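Local coordinates for protein BamaA.19900.a (Balamuthia mandrillaris, PDB 6VZZ) that probably phosphorylates glucose to glucose 6-phosphate with ATP as phosphoryl donor, as a glucokinase, and is here bound to beta-D-glucopyranose, at residues F134-P138 against T139-F143; N231-Y234 against A235-R239; K307-M310 against L311-F315. All blocks are in the same frame, centred on the assembly; numbering follows the deposited sequence.

Contact 1. Residues F134-P138 against T139-F143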
loop_
_atom_site.group_PDB
_atom_site.type_symbol
_atom_site.label_atom_id
_atom_site.label_comp_id
_atom_site.label_asym_id
_atom_site.label_seq_id
_atom_site.Cartn_x
_atom_site.Cartn_y
_atom_site.Cartn_z
ATOM N N PHE A 134 10.852 -24.683 -26.294
ATOM C CA PHE A 134 11.974 -25.390 -25.687
ATOM C C PHE A 134 12.293 -24.847 -24.295
ATOM O O PHE A 134 12.460 -25.618 -23.344
ATOM C CB PHE A 134 13.205 -25.316 -26.586
ATOM C CG PHE A 134 14.383 -26.063 -26.040
ATOM C CD1 PHE A 134 14.546 -27.408 -26.305
ATOM C CD2 PHE A 134 15.315 -25.426 -25.236
ATOM C CE1 PHE A 134 15.614 -28.102 -25.789
ATOM C CE2 PHE A 134 16.379 -26.117 -24.717
ATOM C CZ PHE A 134 16.531 -27.459 -24.996
ATOM N N LEU A 135 12.386 -23.528 -24.150
ATOM C CA LEU A 135 12.710 -22.962 -22.848
ATOM C C LEU A 135 11.480 -22.603 -22.041
ATOM O O LEU A 135 11.592 -22.399 -20.828
ATOM C CB LEU A 135 13.576 -21.702 -22.984
ATOM C CG LEU A 135 15.005 -21.840 -23.497
ATOM C CD1 LEU A 135 15.727 -20.508 -23.391
ATOM C CD2 LEU A 135 15.756 -22.915 -22.738
ATOM N N PHE A 136 10.319 -22.518 -22.676
ATOM C CA PHE A 136 9.108 -22.004 -22.037
ATOM C C PHE A 136 7.975 -22.981 -22.305
ATOM O O PHE A 136 7.129 -22.741 -23.174
ATOM C CB PHE A 136 8.791 -20.593 -22.534
ATOM C CG PHE A 136 9.935 -19.641 -22.364
ATOM C CD1 PHE A 136 10.181 -19.039 -21.133
ATOM C CD2 PHE A 136 10.797 -19.373 -23.420
ATOM C CE1 PHE A 136 11.256 -18.174 -20.964
ATOM C CE2 PHE A 136 11.868 -18.506 -23.257
ATOM C CZ PHE A 136 12.099 -17.909 -22.030
ATOM N N PRO A 137 7.929 -24.090 -21.568
ATOM C CA PRO A 137 6.868 -25.088 -21.772
ATOM C C PRO A 137 5.499 -24.452 -21.634
ATOM O O PRO A 137 5.233 -23.749 -20.646
ATOM C CB PRO A 137 7.124 -26.112 -20.657
ATOM C CG PRO A 137 7.923 -25.364 -19.628
ATOM C CD PRO A 137 8.760 -24.393 -20.389
ATOM N N PRO A 138 4.618 -24.657 -22.619
ATOM C CA PRO A 138 3.352 -23.901 -22.662
ATOM C C PRO A 138 2.498 -23.992 -21.406
ATOM O O PRO A 138 1.904 -22.985 -20.991
ATOM C CB PRO A 138 2.648 -24.518 -23.876
ATOM C CG PRO A 138 3.766 -24.871 -24.785
ATOM C CD PRO A 138 4.869 -25.372 -23.880
ATOM N N THR A 139 2.418 -25.157 -20.777
ATOM C CA THR A 139 1.595 -25.289 -19.586
ATOM C C THR A 139 2.367 -25.037 -18.294
ATOM O O THR A 139 1.764 -25.061 -17.218
ATOM C CB THR A 139 0.951 -26.678 -19.558
ATOM O OG1 THR A 139 1.951 -27.672 -19.807
ATOM C CG2 THR A 139 -0.124 -26.784 -20.641
ATOM N N LYS A 140 3.670 -24.776 -18.366
ATOM C CA LYS A 140 4.506 -24.659 -17.174
ATOM C C LYS A 140 5.382 -23.406 -17.232
ATOM O O LYS A 140 6.543 -23.421 -16.812
ATOM C CB LYS A 140 5.352 -25.921 -16.991
ATOM C CG LYS A 140 4.521 -27.196 -16.817
ATOM C CD LYS A 140 5.378 -28.442 -16.594
ATOM C CE LYS A 140 5.849 -29.086 -17.907
ATOM N NZ LYS A 140 6.833 -30.198 -17.681
ATOM N N THR A 141 4.826 -22.300 -17.733
ATOM C CA THR A 141 5.513 -21.017 -17.842
ATOM C C THR A 141 4.679 -19.934 -17.169
ATOM O O THR A 141 3.485 -19.803 -17.455
ATOM C CB THR A 141 5.756 -20.645 -19.310
ATOM O OG1 THR A 141 6.680 -21.568 -19.894
ATOM C CG2 THR A 141 6.311 -19.233 -19.431
ATOM N N HIS A 142 5.303 -19.142 -16.294
ATOM C CA HIS A 142 4.568 -18.155 -15.511
ATOM C C HIS A 142 5.239 -16.798 -15.575
ATOM O O HIS A 142 6.467 -16.701 -15.619
ATOM C CB HIS A 142 4.429 -18.601 -14.051
ATOM C CG HIS A 142 3.772 -19.932 -13.916
ATOM N ND1 HIS A 142 2.439 -20.129 -14.212
ATOM C CD2 HIS A 142 4.274 -21.148 -13.594
ATOM C CE1 HIS A 142 2.141 -21.407 -14.052
ATOM N NE2 HIS A 142 3.237 -22.046 -13.677
ATOM N N PHE A 143 4.419 -15.756 -15.589
ATOM C CA PHE A 143 4.875 -14.380 -15.469
ATOM C C PHE A 143 4.708 -13.928 -14.029
ATOM O O PHE A 143 3.649 -14.138 -13.426
ATOM C CB PHE A 143 4.072 -13.452 -16.377
ATOM C CG PHE A 143 4.539 -13.422 -17.804
ATOM C CD1 PHE A 143 5.880 -13.285 -18.107
ATOM C CD2 PHE A 143 3.620 -13.505 -18.843
ATOM C CE1 PHE A 143 6.303 -13.232 -19.420
ATOM C CE2 PHE A 143 4.030 -13.460 -20.155
ATOM C CZ PHE A 143 5.375 -13.322 -20.449
#
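Two hydrogen bonds converge on the carbonyl oxygen of Pro137 and define this turn. Lys140 N donates to Pro137 O over 2.9 Å with an N-H...O angle of 156°, closing a type I beta turn from Pro137 to Lys140. The hydroxyl of Thr141 makes the second bond, with OG1 2.7 Å from Pro137 O. The donors approach from opposite faces of the carbonyl plane, both well out of it, and the backbone oxygen is thereby gripped twice. Thr141 reaches it because OG1 lies anti to the carbonyl carbon of its own residue (chi1 -66°), on the side turned back toward the prolines.

Apolar packing lines the same bend. The Pro137 ring crosses the root of the Lys140 side chain at about a right angle, CG lying 3.7 Å from Lys140 CB. Thr141 CG2 lies 4.2 Å from Phe136 CB and obliquely to the Phe136 ring. Just before the turn, that ring meets Phe79 edge-to-face and packs on strands 37-43 and 96-101.

The arrangement is a type I turn delivering the chain into 141-145, an outermost strand of the five-stranded mixed sheet, parallel to 96-101, in a kinase of the actin-like ATPase clan.

Contact 2. Residues N231-Y234 against A235-R239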
loop_
_atom_site.group_PDB
_atom_site.type_symbol
_atom_site.label_atom_id
_atom_site.label_comp_id
_atom_site.label_asym_id
_atom_site.label_seq_id
_atom_site.Cartn_x
_atom_site.Cartn_y
_atom_site.Cartn_z
ATOM N N ASN A 231 10.221 23.914 5.740
ATOM C CA ASN A 231 11.458 23.206 5.433
ATOM C C ASN A 231 12.352 24.077 4.555
ATOM O O ASN A 231 11.871 24.789 3.669
ATOM C CB ASN A 231 11.123 21.887 4.730
ATOM C CG ASN A 231 12.300 20.935 4.647
ATOM O OD1 ASN A 231 13.263 21.177 3.925
ATOM N ND2 ASN A 231 12.204 19.822 5.358
ATOM N N ALA A 232 13.663 24.027 4.801
ATOM C CA ALA A 232 14.579 24.864 4.031
ATOM C C ALA A 232 14.632 24.472 2.563
ATOM O O ALA A 232 15.099 25.264 1.737
ATOM C CB ALA A 232 15.987 24.796 4.615
ATOM N N ALA A 233 14.182 23.267 2.220
ATOM C CA ALA A 233 14.202 22.794 0.846
ATOM C C ALA A 233 12.882 23.036 0.122
ATOM O O ALA A 233 12.712 22.562 -1.006
ATOM C CB ALA A 233 14.558 21.303 0.810
ATOM N N TYR A 234 11.954 23.772 0.736
ATOM C CA TYR A 234 10.597 23.862 0.206
ATOM C C TYR A 234 10.558 24.627 -1.114
ATOM O O TYR A 234 9.917 24.189 -2.079
ATOM C CB TYR A 234 9.686 24.511 1.245
ATOM C CG TYR A 234 8.247 24.702 0.803
ATOM C CD1 TYR A 234 7.418 23.610 0.581
ATOM C CD2 TYR A 234 7.710 25.979 0.629
ATOM C CE1 TYR A 234 6.103 23.775 0.198
ATOM C CE2 TYR A 234 6.385 26.153 0.241
ATOM C CZ TYR A 234 5.591 25.034 0.030
ATOM O OH TYR A 234 4.276 25.168 -0.351
ATOM N N ALA A 235 11.235 25.774 -1.175
ATOM C CA ALA A 235 11.233 26.570 -2.399
ATOM C C ALA A 235 11.926 25.836 -3.540
ATOM O O ALA A 235 11.445 25.858 -4.681
ATOM C CB ALA A 235 11.902 27.917 -2.149
ATOM N N GLU A 236 13.057 25.184 -3.257
ATOM C CA GLU A 236 13.814 24.549 -4.328
ATOM C C GLU A 236 13.176 23.239 -4.770
ATOM O O GLU A 236 13.260 22.889 -5.955
ATOM C CB GLU A 236 15.274 24.325 -3.907
ATOM C CG GLU A 236 15.516 23.159 -2.954
ATOM C CD GLU A 236 16.971 22.673 -2.955
ATOM O OE1 GLU A 236 17.853 23.369 -3.528
ATOM O OE2 GLU A 236 17.225 21.585 -2.381
ATOM N N GLU A 237 12.530 22.507 -3.854
ATOM C CA GLU A 237 11.810 21.304 -4.262
ATOM C C GLU A 237 10.653 21.658 -5.179
ATOM O O GLU A 237 10.385 20.954 -6.157
ATOM C CB GLU A 237 11.297 20.537 -3.044
ATOM C CG GLU A 237 12.331 19.671 -2.363
ATOM C CD GLU A 237 11.698 18.665 -1.423
ATOM O OE1 GLU A 237 12.423 18.089 -0.582
ATOM O OE2 GLU A 237 10.468 18.453 -1.527
ATOM N N THR A 238 9.959 22.755 -4.876
ATOM C CA THR A 238 8.878 23.213 -5.741
ATOM C C THR A 238 9.385 23.514 -7.146
ATOM O O THR A 238 8.725 23.173 -8.134
ATOM C CB THR A 238 8.208 24.445 -5.129
ATOM O OG1 THR A 238 7.772 24.125 -3.799
ATOM C CG2 THR A 238 7.017 24.863 -5.960
ATOM N N ARG A 239 10.563 24.137 -7.258
ATOM C CA ARG A 239 11.123 24.393 -8.582
ATOM C C ARG A 239 11.461 23.088 -9.295
ATOM O O ARG A 239 11.168 22.932 -10.486
ATOM C CB ARG A 239 12.354 25.293 -8.476
ATOM C CG ARG A 239 12.064 26.714 -7.973
ATOM C CD ARG A 239 13.190 27.693 -8.310
ATOM N NE ARG A 239 14.496 27.239 -7.834
ATOM C CZ ARG A 239 14.965 27.437 -6.600
ATOM N NH1 ARG A 239 14.240 28.091 -5.695
ATOM N NH2 ARG A 239 16.167 26.982 -6.264
HETATM O O HOH W 1 14.675 25.952 -1.101
#
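The Tyr234 ring carries the hydroxyl of Thr238 over one face: OG1 stands 4.3 Å above the ring plane, over its centre. Ala235 N approaches the same ring obliquely. A second flat group, the Arg239 guanidinium, has Glu236 CA over one face, 3.6 Å above the plane and offset toward the rim. Tyr234 OH is hydrogen-bonded to Glu242 OE1 of the second subunit, and the Tyr234 side chain packs on Thr238 of that subunit.

The polar evidence marks a helix start. Asn231 OD1 accepts from Ala233 N at 2.8 Å, in the carbonyl plane and on a lone pair, which makes an Asx turn within the type I turn 231-234. Ala233 holds the N-cap position, and its O receives Glu237 N at 2.9 Å. At the next residue, Tyr234 O takes two donors from Thr238, N at 3.1 Å and OG1 at 2.8 Å, from opposite faces of its plane. A water accepts from Glu236 N at 2.8 Å and donates to Ala232 O at 3.0 Å, linking the first turn of the helix to the preceding loop.

Glu236 and Glu237 stand near this helix start, whose dipole may favour their charged forms. Their carboxylates, paired with Lys307 and with Lys314 and Arg318 respectively, tie helix 234-249 to helix 303-327. Arg239 bridges to Glu276 of helix 263-276, while Tyr234 and Thr238 lie at the subunit interface.

Contact 3. Residues K307-M310 against L311-F315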
loop_
_atom_site.group_PDB
_atom_site.type_symbol
_atom_site.label_atom_id
_atom_site.label_comp_id
_atom_site.label_asym_id
_atom_site.label_seq_id
_atom_site.Cartn_x
_atom_site.Cartn_y
_atom_site.Cartn_z
ATOM N N LYS A 307 24.365 17.140 -5.350
ATOM C CA LYS A 307 23.068 17.773 -5.117
ATOM C C LYS A 307 21.940 16.962 -5.747
ATOM O O LYS A 307 20.910 16.712 -5.110
ATOM C CB LYS A 307 23.085 19.206 -5.658
ATOM C CG LYS A 307 21.848 20.038 -5.334
ATOM C CD LYS A 307 21.621 20.144 -3.829
ATOM C CE LYS A 307 20.392 20.995 -3.488
ATOM N NZ LYS A 307 20.088 21.013 -2.024
ATOM N N ALA A 308 22.132 16.516 -6.991
ATOM C CA ALA A 308 21.109 15.718 -7.661
ATOM C C ALA A 308 20.922 14.369 -6.972
ATOM O O ALA A 308 19.792 13.927 -6.731
ATOM C CB ALA A 308 21.480 15.528 -9.128
ATOM N N MET A 309 22.026 13.695 -6.652
ATOM C CA MET A 309 21.936 12.403 -5.980
ATOM C C MET A 309 21.266 12.540 -4.615
ATOM O O MET A 309 20.474 11.682 -4.211
ATOM C CB MET A 309 23.334 11.807 -5.843
ATOM C CG MET A 309 23.377 10.338 -5.523
ATOM S SD MET A 309 22.928 9.348 -6.955
ATOM C CE MET A 309 23.032 7.704 -6.273
ATOM N N MET A 310 21.577 13.621 -3.895
ATOM C CA MET A 310 20.902 13.928 -2.638
ATOM C C MET A 310 19.387 13.946 -2.812
ATOM O O MET A 310 18.649 13.310 -2.050
ATOM C CB MET A 310 21.399 15.274 -2.118
ATOM C CG MET A 310 21.143 15.530 -0.653
ATOM S SD MET A 310 21.933 14.272 0.364
ATOM C CE MET A 310 20.494 13.320 0.852
ATOM N N LEU A 311 18.902 14.689 -3.808
ATOM C CA LEU A 311 17.463 14.771 -4.030
ATOM C C LEU A 311 16.908 13.439 -4.501
ATOM O O LEU A 311 15.796 13.052 -4.124
ATOM C CB LEU A 311 17.151 15.867 -5.043
ATOM C CG LEU A 311 17.327 17.281 -4.514
ATOM C CD1 LEU A 311 17.816 18.181 -5.613
ATOM C CD2 LEU A 311 16.002 17.770 -3.968
ATOM N N HIS A 312 17.670 12.738 -5.340
ATOM C CA HIS A 312 17.295 11.400 -5.784
ATOM C C HIS A 312 16.989 10.510 -4.585
ATOM O O HIS A 312 15.884 9.973 -4.455
ATOM C CB HIS A 312 18.435 10.835 -6.637
ATOM C CG HIS A 312 18.231 9.429 -7.098
ATOM N ND1 HIS A 312 17.283 9.080 -8.035
ATOM C CD2 HIS A 312 18.890 8.288 -6.786
ATOM C CE1 HIS A 312 17.353 7.780 -8.262
ATOM N NE2 HIS A 312 18.318 7.276 -7.515
ATOM N N PHE A 313 17.944 10.400 -3.660
ATOM C CA PHE A 313 17.749 9.531 -2.509
ATOM C C PHE A 313 16.784 10.129 -1.505
ATOM O O PHE A 313 16.124 9.385 -0.767
ATOM C CB PHE A 313 19.085 9.218 -1.852
ATOM C CG PHE A 313 19.678 7.943 -2.332
ATOM C CD1 PHE A 313 19.077 6.736 -2.022
ATOM C CD2 PHE A 313 20.808 7.940 -3.122
ATOM C CE1 PHE A 313 19.602 5.547 -2.473
ATOM C CE2 PHE A 313 21.336 6.747 -3.577
ATOM C CZ PHE A 313 20.730 5.550 -3.253
ATOM N N LYS A 314 16.679 11.458 -1.460
ATOM C CA LYS A 314 15.683 12.074 -0.592
ATOM C C LYS A 314 14.283 11.596 -0.953
ATOM O O LYS A 314 13.494 11.223 -0.078
ATOM C CB LYS A 314 15.779 13.596 -0.673
ATOM C CG LYS A 314 14.763 14.300 0.202
ATOM C CD LYS A 314 15.300 15.609 0.758
ATOM C CE LYS A 314 15.191 16.736 -0.248
ATOM N NZ LYS A 314 15.409 18.078 0.396
ATOM N N PHE A 315 13.964 11.564 -2.247
ATOM C CA PHE A 315 12.623 11.143 -2.630
ATOM C C PHE A 315 12.443 9.642 -2.484
ATOM O O PHE A 315 11.323 9.182 -2.242
ATOM C CB PHE A 315 12.299 11.600 -4.047
ATOM C CG PHE A 315 11.803 13.010 -4.109
ATOM C CD1 PHE A 315 12.699 14.073 -4.115
ATOM C CD2 PHE A 315 10.444 13.279 -4.125
ATOM C CE1 PHE A 315 12.244 15.384 -4.149
ATOM C CE2 PHE A 315 9.982 14.576 -4.160
ATOM C CZ PHE A 315 10.882 15.637 -4.175
#
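Met309 lies alongside Phe313, its CE at the edge of the ring and near the ring plane, closest to CE2 at 3.3 Å. This i to i+4 pairing runs along the long alpha-helix 303-327. Both side chains point the same way, and the overlap is apolar. Met309 CG is anti to the backbone N (chi1 -164°), and a bend at chi2 (74°) carries the thioether forward along the helix.

His312 shares this flank. Met309 SD sits 5.0 Å from the centroid of the imidazole ring, in an oblique Met-aromatic contact. His312 CD2 in turn lies over one face of Phe313, 4.1 Å above its plane and offset toward the rim. Thioether, imidazole and phenyl thus form a continuous patch, and the imidazole is anchored at its other side by ND1, bonded to Ile260 O.

The backbone evidence is regular. Leu311 N, His312 N, Phe313 N and Lys314 N donate in order to the carbonyl oxygens of Lys307, Ala308, Met309 and Met310; the third bond is the straightest, with an N-H...O angle of 169°.

Around the helix the surroundings divide by residue. Met310 and Phe313 pack on helix 350-357, Ala308, Met309 and Leu311 on helix 263-276, and Leu311 also on Leu240 of helix 234-249. Lys307 NZ and Lys314 NZ, whose partners are Glu236 and Glu237, remain 6.0 Å apart, and the carboxylates probably offset the like charge. Leu311 lies back against the carbonyl of the residue four before it: CD1 is 3.5 Å from Lys307 O.

Overall arrangement
Contacts 2 and 3 form one region, their centres about 13 Å apart. The join is measured by two salt-bridge distances, Glu236 OE2 to Lys307 NZ at 2.9 Å and Glu237 OE1 to Lys314 NZ at 3.1 Å. Contact 1 lies across the chain's centre, about 50 Å from contact 2 and about 41 Å from contact 3 between centres, with no touch to either. Two of the contacts can be placed relative to bound glucose: the strand begun in contact 1 runs on to Asn145, which with Asp146 lines the sugar pocket, while the His312 side chain of contact 3, about 12 Å from a bound glucose, does not line it. A calcium ion lies about 5 Å from the side chain of Pro138.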